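Side-chain contacts in type IV pilus biogenesis protein PilB (Streptococcus sanguinis, PDB 7B7P), which is a minor type IV pilin with a direct role in adhesion, carrying a metal-binding von Willebrand factor A-like module: residues A[164-169]-A[204-209]; A[197-202]-A[242-247]; A[224-229]-A[248-253]; A[229-232]-A[238-241]. One frame throughout, in Å; residues are numbered along the deposited sequence.

All four contacts lie in the von Willebrand factor A-like part of the chain. Contacts 1 and 2 share helix 191-209, their centres about 10 Å apart. Contacts 2 and 4 share helix 238-245, with centres about 11 Å apart. Contacts 1, 3 and 4 reach the same mixed sheet. Along the chain, contacts 1 and 2 alternate their segments, as do contacts 2 and 3. Contact 4 starts at Asn229, the last residue of contact 3's first segment, and closes before its second begins. Contacts 1 and 4 set helices against strands, contact 2 sets two helices side by side, and contact 3 sets strand 223-228 against a loop. Leu250 of contact 3 has its side chain about 14 Å from a bound magnesium ion.

Contact 1 (A[164-169]-A[204-209]); sequences VSFVFD and KDLAEI
Phe166 and Leu206 share a first torsion. In each, CG lies beside the backbone N and anti to the carbonyl carbon (chi1 -75° and -76°). These torsions bring the two side chains together from opposite directions, the ring from the strand and the leucine from the helix. The second torsion of Leu206 (chi2 -179°) extends its CD1 branch toward the sheet. CD1 arrives at the edge of the Phe166 ring, near the ring plane, 3.9 Å from CZ. The neighbouring ring atom CE2 is 4.1 Å from the same methyl, which therefore sits against the CE2-CZ edge. One face of the ring is covered from within the strand: Val164 CG1 stands 3.9 Å above its plane, toward the rim. The other methyl of Val164, CG2, is a looser neighbour of the leucine, 4.5 Å from Leu206 CD1. All three residues are buried, and the contact is purely apolar. Met202 and Ile203, one turn earlier on the helix, also touch Phe166. On the strand side, Val280 and Leu216 touch the Phe166 side chain from the two adjacent strands. Strand 162-169, helix 191-209 and the parallel strand 212-219 follow one another in the chain. This is the beta-alpha-beta crossover of a von Willebrand factor A-like fold, with a helix packed over the central sheet.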
loop_
_atom_site.group_PDB
_atom_site.type_symbol
_atom_site.label_atom_id
_atom_site.label_comp_id
_atom_site.label_asym_id
_atom_site.label_seq_id
_atom_site.Cartn_x
_atom_site.Cartn_y
_atom_site.Cartn_z
ATOM N N VAL A 164 5.032 4.329 -8.738
ATOM C CA VAL A 164 4.753 5.190 -7.603
ATOM C C VAL A 164 4.908 6.619 -8.079
ATOM O O VAL A 164 5.979 7.007 -8.549
ATOM C CB VAL A 164 5.689 4.919 -6.413
ATOM C CG1 VAL A 164 5.349 5.861 -5.266
ATOM C CG2 VAL A 164 5.601 3.460 -5.967
ATOM N N SER A 165 3.846 7.399 -7.983
ATOM C CA SER A 165 3.939 8.814 -8.304
ATOM C C SER A 165 4.005 9.600 -7.007
ATOM O O SER A 165 3.081 9.528 -6.185
ATOM C CB SER A 165 2.767 9.292 -9.165
ATOM O OG SER A 165 3.010 10.641 -9.540
ATOM N N PHE A 166 5.106 10.324 -6.826
ATOM C CA PHE A 166 5.277 11.240 -5.715
ATOM C C PHE A 166 4.739 12.599 -6.102
ATOM O O PHE A 166 5.121 13.140 -7.143
ATOM C CB PHE A 166 6.753 11.366 -5.334
ATOM C CG PHE A 166 7.274 10.175 -4.596
ATOM C CD1 PHE A 166 7.010 10.012 -3.242
ATOM C CD2 PHE A 166 8.004 9.206 -5.258
ATOM C CE1 PHE A 166 7.478 8.890 -2.555
ATOM C CE2 PHE A 166 8.483 8.096 -4.583
ATOM C CZ PHE A 166 8.216 7.932 -3.235
ATOM N N VAL A 167 3.902 13.170 -5.241
ATOM C CA VAL A 167 3.193 14.407 -5.534
ATOM C C VAL A 167 3.384 15.322 -4.337
ATOM O O VAL A 167 2.725 15.152 -3.303
ATOM C CB VAL A 167 1.711 14.167 -5.841
ATOM C CG1 VAL A 167 0.968 15.487 -6.009
ATOM C CG2 VAL A 167 1.596 13.324 -7.084
ATOM N N PHE A 168 4.277 16.305 -4.476
ATOM C CA PHE A 168 4.809 17.045 -3.341
ATOM C C PHE A 168 4.375 18.504 -3.385
ATOM O O PHE A 168 4.594 19.194 -4.381
ATOM C CB PHE A 168 6.339 16.959 -3.303
ATOM C CG PHE A 168 6.884 15.608 -2.886
ATOM C CD1 PHE A 168 6.062 14.613 -2.390
ATOM C CD2 PHE A 168 8.248 15.356 -2.974
ATOM C CE1 PHE A 168 6.580 13.383 -2.006
ATOM C CE2 PHE A 168 8.770 14.145 -2.596
ATOM C CZ PHE A 168 7.944 13.155 -2.106
ATOM N N ASP A 169 3.786 18.964 -2.285
ATOM C CA ASP A 169 3.477 20.367 -2.087
ATOM C C ASP A 169 4.769 21.191 -2.137
ATOM O O ASP A 169 5.736 20.897 -1.428
ATOM C CB ASP A 169 2.757 20.502 -0.736
ATOM C CG ASP A 169 2.206 21.898 -0.451
ATOM O OD1 ASP A 169 2.752 22.926 -0.902
ATOM O OD2 ASP A 169 1.219 21.973 0.314
ATOM N N LYS A 204 15.755 4.999 -1.928
ATOM C CA LYS A 204 16.654 3.870 -1.711
ATOM C C LYS A 204 15.926 2.714 -1.038
ATOM O O LYS A 204 16.173 1.543 -1.355
ATOM C CB LYS A 204 17.859 4.306 -0.884
ATOM C CG LYS A 204 18.734 5.347 -1.575
ATOM C CD LYS A 204 19.512 6.186 -0.555
ATOM C CE LYS A 204 20.885 6.576 -1.089
ATOM N NZ LYS A 204 21.298 7.929 -0.621
ATOM N N ASP A 205 14.991 3.021 -0.134
ATOM C CA ASP A 205 14.208 1.962 0.490
ATOM C C ASP A 205 13.276 1.283 -0.514
ATOM O O ASP A 205 13.133 0.055 -0.495
ATOM C CB ASP A 205 13.425 2.523 1.679
ATOM C CG ASP A 205 13.069 1.456 2.694
ATOM O OD1 ASP A 205 13.722 0.383 2.667
ATOM O OD2 ASP A 205 12.145 1.680 3.515
ATOM N N LEU A 206 12.630 2.061 -1.397
ATOM C CA LEU A 206 11.785 1.461 -2.432
ATOM C C LEU A 206 12.604 0.598 -3.385
ATOM O O LEU A 206 12.130 -0.452 -3.838
ATOM C CB LEU A 206 11.046 2.540 -3.222
ATOM C CG LEU A 206 9.841 3.234 -2.584
ATOM C CD1 LEU A 206 9.279 4.230 -3.571
ATOM C CD2 LEU A 206 8.780 2.249 -2.142
ATOM N N ALA A 207 13.834 1.028 -3.702
ATOM C CA ALA A 207 14.699 0.272 -4.607
ATOM C C ALA A 207 14.771 -1.205 -4.229
ATOM O O ALA A 207 14.716 -2.081 -5.101
ATOM C CB ALA A 207 16.099 0.889 -4.628
ATOM N N GLU A 208 14.826 -1.501 -2.928
ATOM C CA GLU A 208 15.024 -2.876 -2.469
ATOM C C GLU A 208 13.906 -3.805 -2.930
ATOM O O GLU A 208 14.148 -4.989 -3.194
ATOM C CB GLU A 208 15.137 -2.897 -0.950
ATOM C CG GLU A 208 16.406 -2.273 -0.424
ATOM C CD GLU A 208 16.373 -2.122 1.081
ATOM O OE1 GLU A 208 17.227 -1.380 1.624
ATOM O OE2 GLU A 208 15.484 -2.743 1.718
ATOM N N ILE A 209 12.677 -3.296 -3.029
ATOM C CA ILE A 209 11.575 -4.121 -3.520
ATOM C C ILE A 209 11.867 -4.652 -4.922
ATOM O O ILE A 209 11.428 -5.755 -5.280
ATOM C CB ILE A 209 10.255 -3.324 -3.487
ATOM C CG1 ILE A 209 10.108 -2.572 -2.159
ATOM C CG2 ILE A 209 9.071 -4.243 -3.698
ATOM C CD1 ILE A 209 8.733 -1.981 -1.933
#

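Contact 2 (A[197-202]-A[242-247]); sequences KKSVIM and ATITKR
Ser199 OG is held within its own helix by a hydrogen bond with Leu195 O, and it also meets Ile244 across the contact. Two methyls of the isoleucine press on this oxygen. CG2 is 3.5 Å from Ser199 OG, and CD1 is 3.7 Å from it. The serine torsion places OG between the backbone N and the carbonyl carbon (chi1 64°), where it can serve its helix and still touch its neighbour. The polar atom is thus satisfied locally, while Ile244 and Phe168, which touch this serine, are apolar. Beside it, Val200 and Ile244 run alongside each other, pointing opposite ways, and their CG2 methyls meet at 3.8 Å. The same valine methyl lies 3.9 Å from Thr245 CG2, and the threonine side chain is roughly perpendicular to the valine. Thr245 OG1 is hydrogen-bonded to Ile241 O, one turn back, and its methyl is the part that faces helix 191-209. Helices 191-209 and 238-245 pack here side by side on one face of the von Willebrand factor A-like sheet. Phe168, on strand 162-169, reaches Ser199 from the sheet. Arg196 adds a polar tie at the end of the short helix, giving a hydrogen bond from NH1 to Ile244 O. Farther out, Lys197 NZ and Arg247 NH2 come within 4.6 Å. Their like charges are probably balanced by acids: Lys197 forms a salt bridge with Glu189, and Arg247 has a long, weak ion pair with Asp193.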
loop_
_atom_site.group_PDB
_atom_site.type_symbol
_atom_site.label_atom_id
_atom_site.label_comp_id
_atom_site.label_asym_id
_atom_site.label_seq_id
_atom_site.Cartn_x
_atom_site.Cartn_y
_atom_site.Cartn_z
ATOM N N LYS A 197 15.796 15.427 1.881
ATOM C CA LYS A 197 16.574 14.353 2.496
ATOM C C LYS A 197 15.726 13.101 2.708
ATOM O O LYS A 197 16.134 11.990 2.345
ATOM C CB LYS A 197 17.176 14.824 3.827
ATOM C CG LYS A 197 18.093 16.056 3.747
ATOM C CD LYS A 197 18.639 16.405 5.144
ATOM C CE LYS A 197 19.727 17.472 5.094
ATOM N NZ LYS A 197 19.265 18.761 4.460
ATOM N N LYS A 198 14.533 13.256 3.295
ATOM C CA LYS A 198 13.766 12.077 3.696
ATOM C C LYS A 198 13.179 11.323 2.509
ATOM O O LYS A 198 12.902 10.119 2.621
ATOM C CB LYS A 198 12.646 12.468 4.666
ATOM C CG LYS A 198 13.126 12.931 6.031
ATOM C CD LYS A 198 14.117 11.940 6.640
ATOM C CE LYS A 198 14.485 12.322 8.069
ATOM N NZ LYS A 198 15.667 11.531 8.549
ATOM N N SER A 199 12.975 11.986 1.374
ATOM C CA SER A 199 12.478 11.247 0.221
ATOM C C SER A 199 13.605 10.582 -0.569
ATOM O O SER A 199 13.376 9.529 -1.181
ATOM C CB SER A 199 11.620 12.159 -0.673
ATOM O OG SER A 199 12.360 13.225 -1.232
ATOM N N VAL A 200 14.819 11.137 -0.529
ATOM C CA VAL A 200 15.994 10.398 -1.001
ATOM C C VAL A 200 16.100 9.056 -0.277
ATOM O O VAL A 200 16.263 8.001 -0.905
ATOM C CB VAL A 200 17.271 11.240 -0.826
ATOM C CG1 VAL A 200 18.517 10.410 -1.163
ATOM C CG2 VAL A 200 17.222 12.474 -1.707
ATOM N N ILE A 201 15.973 9.072 1.057
ATOM C CA ILE A 201 15.955 7.830 1.835
ATOM C C ILE A 201 14.837 6.909 1.357
ATOM O O ILE A 201 15.031 5.696 1.196
ATOM C CB ILE A 201 15.825 8.144 3.338
ATOM C CG1 ILE A 201 17.058 8.904 3.840
ATOM C CG2 ILE A 201 15.604 6.873 4.155
ATOM C CD1 ILE A 201 17.121 9.020 5.343
ATOM N N MET A 202 13.644 7.472 1.119
ATOM C CA MET A 202 12.493 6.652 0.738
ATOM C C MET A 202 12.721 5.967 -0.607
ATOM O O MET A 202 12.280 4.828 -0.815
ATOM C CB MET A 202 11.224 7.523 0.715
ATOM C CG MET A 202 10.051 6.967 -0.054
ATOM S SD MET A 202 9.443 5.400 0.603
ATOM C CE MET A 202 7.662 5.664 0.548
ATOM N N ALA A 242 19.241 12.831 -8.055
ATOM C CA ALA A 242 19.785 14.083 -8.562
ATOM C C ALA A 242 18.699 15.146 -8.667
ATOM O O ALA A 242 18.919 16.305 -8.294
ATOM C CB ALA A 242 20.452 13.850 -9.920
ATOM N N THR A 243 17.517 14.768 -9.168
ATOM C CA THR A 243 16.413 15.721 -9.273
ATOM C C THR A 243 15.970 16.219 -7.901
ATOM O O THR A 243 15.804 17.426 -7.687
ATOM C CB THR A 243 15.224 15.093 -9.996
ATOM O OG1 THR A 243 15.686 14.251 -11.060
ATOM C CG2 THR A 243 14.323 16.188 -10.556
ATOM N N ILE A 244 15.763 15.298 -6.960
ATOM C CA ILE A 244 15.212 15.684 -5.670
ATOM C C ILE A 244 16.153 16.621 -4.939
ATOM O O ILE A 244 15.704 17.541 -4.237
ATOM C CB ILE A 244 14.899 14.430 -4.843
ATOM C CG1 ILE A 244 13.719 13.693 -5.465
ATOM C CG2 ILE A 244 14.661 14.785 -3.369
ATOM C CD1 ILE A 244 13.298 12.495 -4.685
ATOM N N THR A 245 17.466 16.439 -5.108
ATOM C CA THR A 245 18.400 17.259 -4.347
ATOM C C THR A 245 18.892 18.492 -5.100
ATOM O O THR A 245 19.374 19.434 -4.456
ATOM C CB THR A 245 19.577 16.405 -3.880
ATOM O OG1 THR A 245 19.890 15.436 -4.887
ATOM C CG2 THR A 245 19.199 15.671 -2.597
ATOM N N LYS A 246 18.762 18.530 -6.427
ATOM C CA LYS A 246 19.029 19.760 -7.174
ATOM C C LYS A 246 18.144 20.893 -6.663
ATOM O O LYS A 246 16.926 20.731 -6.534
ATOM C CB LYS A 246 18.781 19.527 -8.667
ATOM C CG LYS A 246 19.284 20.629 -9.593
ATOM C CD LYS A 246 19.650 20.089 -10.990
ATOM C CE LYS A 246 21.048 19.419 -11.015
ATOM N NZ LYS A 246 21.086 18.182 -11.871
ATOM N N ARG A 247 18.747 22.048 -6.383
ATOM C CA ARG A 247 18.038 23.081 -5.632
ATOM C C ARG A 247 17.398 24.150 -6.501
ATOM O O ARG A 247 16.783 25.076 -5.961
ATOM C CB ARG A 247 18.968 23.728 -4.600
ATOM C CG ARG A 247 19.223 22.779 -3.450
ATOM C CD ARG A 247 19.650 23.447 -2.162
ATOM N NE ARG A 247 19.135 22.764 -0.965
ATOM C CZ ARG A 247 19.186 21.448 -0.709
ATOM N NH1 ARG A 247 19.735 20.569 -1.562
ATOM N NH2 ARG A 247 18.671 21.001 0.437
#

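Contact 3 (A[224-229]-A[248-253])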
loop_
_atom_site.group_PDB
_atom_site.type_symbol
_atom_site.label_atom_id
_atom_site.label_comp_id
_atom_site.label_asym_id
_atom_site.label_seq_id
_atom_site.Cartn_x
_atom_site.Cartn_y
_atom_site.Cartn_z
ATOM N N LYS A 224 3.323 20.799 -11.627
ATOM C CA LYS A 224 4.420 20.712 -12.579
ATOM C C LYS A 224 5.076 19.340 -12.446
ATOM O O LYS A 224 5.184 18.797 -11.341
ATOM C CB LYS A 224 5.448 21.833 -12.346
ATOM C CG LYS A 224 6.743 21.666 -13.137
ATOM C CD LYS A 224 7.990 22.220 -12.410
ATOM C CE LYS A 224 9.113 22.518 -13.433
ATOM N NZ LYS A 224 10.356 23.052 -12.815
ATOM N N TYR A 225 5.497 18.775 -13.574
ATOM C CA TYR A 225 6.310 17.573 -13.544
ATOM C C TYR A 225 7.754 17.966 -13.236
ATOM O O TYR A 225 8.375 18.699 -14.004
ATOM C CB TYR A 225 6.213 16.835 -14.879
ATOM C CG TYR A 225 4.916 16.090 -15.095
ATOM C CD1 TYR A 225 4.594 14.980 -14.324
ATOM C CD2 TYR A 225 4.019 16.490 -16.081
ATOM C CE1 TYR A 225 3.403 14.296 -14.521
ATOM C CE2 TYR A 225 2.836 15.811 -16.289
ATOM C CZ TYR A 225 2.528 14.722 -15.510
ATOM O OH TYR A 225 1.337 14.068 -15.713
ATOM N N ILE A 226 8.275 17.525 -12.095
ATOM C CA ILE A 226 9.700 17.698 -11.836
ATOM C C ILE A 226 10.479 16.651 -12.606
ATOM O O ILE A 226 11.504 16.943 -13.219
ATOM C CB ILE A 226 10.009 17.631 -10.330
ATOM C CG1 ILE A 226 8.914 18.317 -9.506
ATOM C CG2 ILE A 226 11.360 18.278 -10.029
ATOM C CD1 ILE A 226 8.854 19.814 -9.694
ATOM N N GLN A 227 9.996 15.421 -12.591
ATOM C CA GLN A 227 10.431 14.380 -13.506
ATOM C C GLN A 227 9.156 13.714 -13.991
ATOM O O GLN A 227 8.475 13.040 -13.212
ATOM C CB GLN A 227 11.363 13.369 -12.837
ATOM C CG GLN A 227 11.709 12.187 -13.736
ATOM C CD GLN A 227 12.650 11.202 -13.074
ATOM O OE1 GLN A 227 12.307 10.040 -12.877
ATOM N NE2 GLN A 227 13.847 11.664 -12.724
ATOM N N GLN A 228 8.824 13.918 -15.269
ATOM C CA GLN A 228 7.555 13.431 -15.780
ATOM C C GLN A 228 7.586 11.929 -16.024
ATOM O O GLN A 228 6.636 11.221 -15.674
ATOM C CB GLN A 228 7.177 14.181 -17.058
ATOM C CG GLN A 228 6.078 13.506 -17.841
ATOM C CD GLN A 228 5.382 14.444 -18.814
ATOM O OE1 GLN A 228 5.986 15.384 -19.327
ATOM N NE2 GLN A 228 4.103 14.189 -19.070
ATOM N N ASN A 229 8.656 11.423 -16.612
ATOM C CA ASN A 229 8.702 10.008 -16.948
ATOM C C ASN A 229 9.195 9.205 -15.755
ATOM O O ASN A 229 9.817 9.739 -14.839
ATOM C CB ASN A 229 9.593 9.766 -18.171
ATOM C CG ASN A 229 9.060 10.454 -19.426
ATOM O OD1 ASN A 229 7.923 10.210 -19.858
ATOM N ND2 ASN A 229 9.876 11.325 -20.009
ATOM N N GLU A 248 17.509 24.050 -7.821
ATOM C CA GLU A 248 16.589 24.804 -8.662
ATOM C C GLU A 248 15.227 24.123 -8.763
ATOM O O GLU A 248 14.262 24.761 -9.197
ATOM C CB GLU A 248 17.190 25.020 -10.059
ATOM C CG GLU A 248 17.898 23.807 -10.655
ATOM C CD GLU A 248 19.422 23.936 -10.654
ATOM O OE1 GLU A 248 20.025 24.004 -9.554
ATOM O OE2 GLU A 248 20.014 23.965 -11.762
ATOM N N ASN A 249 15.131 22.856 -8.356
ATOM C CA ASN A 249 13.881 22.113 -8.289
ATOM C C ASN A 249 13.255 22.224 -6.899
ATOM O O ASN A 249 13.921 22.561 -5.915
ATOM C CB ASN A 249 14.113 20.645 -8.631
ATOM C CG ASN A 249 14.602 20.452 -10.044
ATOM O OD1 ASN A 249 14.372 21.293 -10.913
ATOM N ND2 ASN A 249 15.267 19.326 -10.287
ATOM N N LEU A 250 11.953 21.920 -6.834
ATOM C CA LEU A 250 11.190 21.942 -5.582
ATOM C C LEU A 250 11.388 23.254 -4.831
ATOM O O LEU A 250 11.467 23.286 -3.603
ATOM C CB LEU A 250 11.563 20.769 -4.682
ATOM C CG LEU A 250 11.404 19.353 -5.214
ATOM C CD1 LEU A 250 12.251 18.423 -4.350
ATOM C CD2 LEU A 250 9.937 18.932 -5.193
ATOM N N ASN A 251 11.490 24.344 -5.570
ATOM C CA ASN A 251 11.711 25.626 -4.937
ATOM C C ASN A 251 10.396 26.159 -4.375
ATOM O O ASN A 251 9.427 26.300 -5.126
ATOM C CB ASN A 251 12.310 26.597 -5.934
ATOM C CG ASN A 251 12.793 27.848 -5.286
ATOM O OD1 ASN A 251 12.262 28.929 -5.535
ATOM N ND2 ASN A 251 13.796 27.717 -4.417
ATOM N N PRO A 252 10.313 26.453 -3.076
ATOM C CA PRO A 252 9.016 26.803 -2.483
ATOM C C PRO A 252 8.512 28.139 -2.998
ATOM O O PRO A 252 9.249 29.129 -3.002
ATOM C CB PRO A 252 9.311 26.852 -0.979
ATOM C CG PRO A 252 10.512 25.944 -0.808
ATOM C CD PRO A 252 11.332 26.168 -2.053
ATOM N N ASP A 253 7.240 28.147 -3.435
ATOM C CA ASP A 253 6.552 29.328 -3.964
ATOM C C ASP A 253 5.106 28.990 -4.348
ATOM O O ASP A 253 4.851 27.907 -4.879
ATOM C CB ASP A 253 7.293 29.892 -5.182
ATOM C CG ASP A 253 6.698 31.196 -5.674
ATOM O OD1 ASP A 253 6.714 32.195 -4.914
ATOM O OD2 ASP A 253 6.204 31.218 -6.827
#
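Ile226 has the most surface buried here, and Asn249 and Leu250 receive it from the loop after helix 238-245. The CG2 methyl of Ile226 lies along the root of the asparagine side chain, 3.9 Å from both CB and CG of Asn249. The two side chains lie side by side and run in opposing senses. CG2 is anti to the backbone N of Ile226, and CG1 lies beside that N (chi1 -38°). This splits the branches between two partners, since CG1 approaches Leu250 CD2 at a loose 4.5 Å. Ile226 sits in a classic beta bulge, in which it and Gln227 both face Leu216 on the adjacent strand 212-219. The bulge lies in an antiparallel strand at one side of the von Willebrand factor A-like sheet. Asn249 ND2 bonds to Thr243 O while the same amide lies against the Ile226 methyl. The backbone O of Asn249 accepts from Arg196 NH2. The Leu250 side chain also packs on Met192 and Thr170. It is about 12 Å from the side chain of Asp284, a magnesium-binding residue.

Contact 4 (A[229-232]-A[238-241]); sequences NFSN and NTII
Ser231, Thr239 and Ile240 meet without any ring or other flat group in the contact. The nearby ring of Phe230 belongs to the other face of the sheet: its side chain leaves the strand away from helix 238-245 and packs on Ser268 and Leu269 of helix 258-270. Ser231, the next residue along, points toward helix 238-245. Its OG lies beside the backbone N (chi1 -44°) and comes 3.5 Å from Thr239 OG1. Thr239 OG1 occupies the position between its own N and carbonyl carbon (chi1 89°), which turns it to the strand. It also lies 4.1 Å from Ser231 CB. Next to this pair, Ile240 CB is 4.3 Å from Ser231 OG, a loose approach. The isoleucine is directed inward to Val214 on strand 212-219 and to Ile203 on helix 191-209. The Gln227 side chain also touches Thr239 and Ile240, though the orientation of its amide is uncertain. The contact joins strand 230-232, which pairs with strand 212-219, to the first turn of the helix that follows it. Its chemistry is mixed: two hydroxyls come close where Thr239 is exposed, while the buried Ile240 continues into the hydrophobic core. The serine probably takes its main polar hold from Gln227, with the threonine as a close neighbour.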
loop_
_atom_site.group_PDB
_atom_site.type_symbol
_atom_site.label_atom_id
_atom_site.label_comp_id
_atom_site.label_asym_id
_atom_site.label_seq_id
_atom_site.Cartn_x
_atom_site.Cartn_y
_atom_site.Cartn_z
ATOM N N ASN A 229 8.656 11.423 -16.612
ATOM C CA ASN A 229 8.702 10.008 -16.948
ATOM C C ASN A 229 9.195 9.205 -15.755
ATOM O O ASN A 229 9.817 9.739 -14.839
ATOM C CB ASN A 229 9.593 9.766 -18.171
ATOM C CG ASN A 229 9.060 10.454 -19.426
ATOM O OD1 ASN A 229 7.923 10.210 -19.858
ATOM N ND2 ASN A 229 9.876 11.325 -20.009
ATOM N N PHE A 230 8.909 7.905 -15.780
ATOM C CA PHE A 230 9.154 7.020 -14.644
ATOM C C PHE A 230 10.533 6.369 -14.741
ATOM O O PHE A 230 10.816 5.648 -15.705
ATOM C CB PHE A 230 8.071 5.945 -14.572
ATOM C CG PHE A 230 6.768 6.442 -14.023
ATOM C CD1 PHE A 230 5.964 7.306 -14.768
ATOM C CD2 PHE A 230 6.352 6.065 -12.755
ATOM C CE1 PHE A 230 4.755 7.779 -14.256
ATOM C CE2 PHE A 230 5.136 6.531 -12.228
ATOM C CZ PHE A 230 4.340 7.393 -12.985
ATOM N N SER A 231 11.380 6.609 -13.732
ATOM C CA SER A 231 12.660 5.909 -13.604
ATOM C C SER A 231 12.451 4.553 -12.952
ATOM O O SER A 231 11.888 4.467 -11.856
ATOM C CB SER A 231 13.656 6.703 -12.753
ATOM O OG SER A 231 13.677 8.083 -13.057
ATOM N N ASN A 232 12.922 3.492 -13.607
ATOM C CA ASN A 232 13.057 2.213 -12.924
ATOM C C ASN A 232 14.282 2.275 -12.018
ATOM O O ASN A 232 15.380 2.620 -12.469
ATOM C CB ASN A 232 13.187 1.064 -13.922
ATOM C CG ASN A 232 13.006 -0.297 -13.270
ATOM O OD1 ASN A 232 13.211 -0.457 -12.064
ATOM N ND2 ASN A 232 12.629 -1.286 -14.066
ATOM N N ASN A 238 20.047 6.787 -9.279
ATOM C CA ASN A 238 20.903 7.964 -9.382
ATOM C C ASN A 238 20.192 9.139 -10.036
ATOM O O ASN A 238 20.343 10.286 -9.595
ATOM C CB ASN A 238 22.158 7.608 -10.175
ATOM C CG ASN A 238 23.389 8.246 -9.613
ATOM O OD1 ASN A 238 23.692 9.406 -9.907
ATOM N ND2 ASN A 238 24.112 7.496 -8.786
ATOM N N THR A 239 19.428 8.879 -11.096
ATOM C CA THR A 239 18.897 9.991 -11.870
ATOM C C THR A 239 17.802 10.736 -11.109
ATOM O O THR A 239 17.687 11.961 -11.240
ATOM C CB THR A 239 18.405 9.481 -13.226
ATOM O OG1 THR A 239 17.033 9.074 -13.133
ATOM C CG2 THR A 239 19.252 8.285 -13.662
ATOM N N ILE A 240 17.013 10.035 -10.288
ATOM C CA ILE A 240 15.956 10.735 -9.562
ATOM C C ILE A 240 16.508 11.442 -8.323
ATOM O O ILE A 240 16.083 12.559 -7.999
ATOM C CB ILE A 240 14.796 9.781 -9.214
ATOM C CG1 ILE A 240 13.710 10.559 -8.472
ATOM C CG2 ILE A 240 15.278 8.610 -8.380
ATOM C CD1 ILE A 240 12.302 10.121 -8.791
ATOM N N ILE A 241 17.458 10.819 -7.614
ATOM C CA ILE A 241 18.033 11.472 -6.439
ATOM C C ILE A 241 18.694 12.778 -6.840
ATOM O O ILE A 241 18.702 13.748 -6.071
ATOM C CB ILE A 241 19.027 10.541 -5.726
ATOM C CG1 ILE A 241 18.313 9.343 -5.123
ATOM C CG2 ILE A 241 19.770 11.290 -4.631
ATOM C CD1 ILE A 241 19.211 8.514 -4.223
#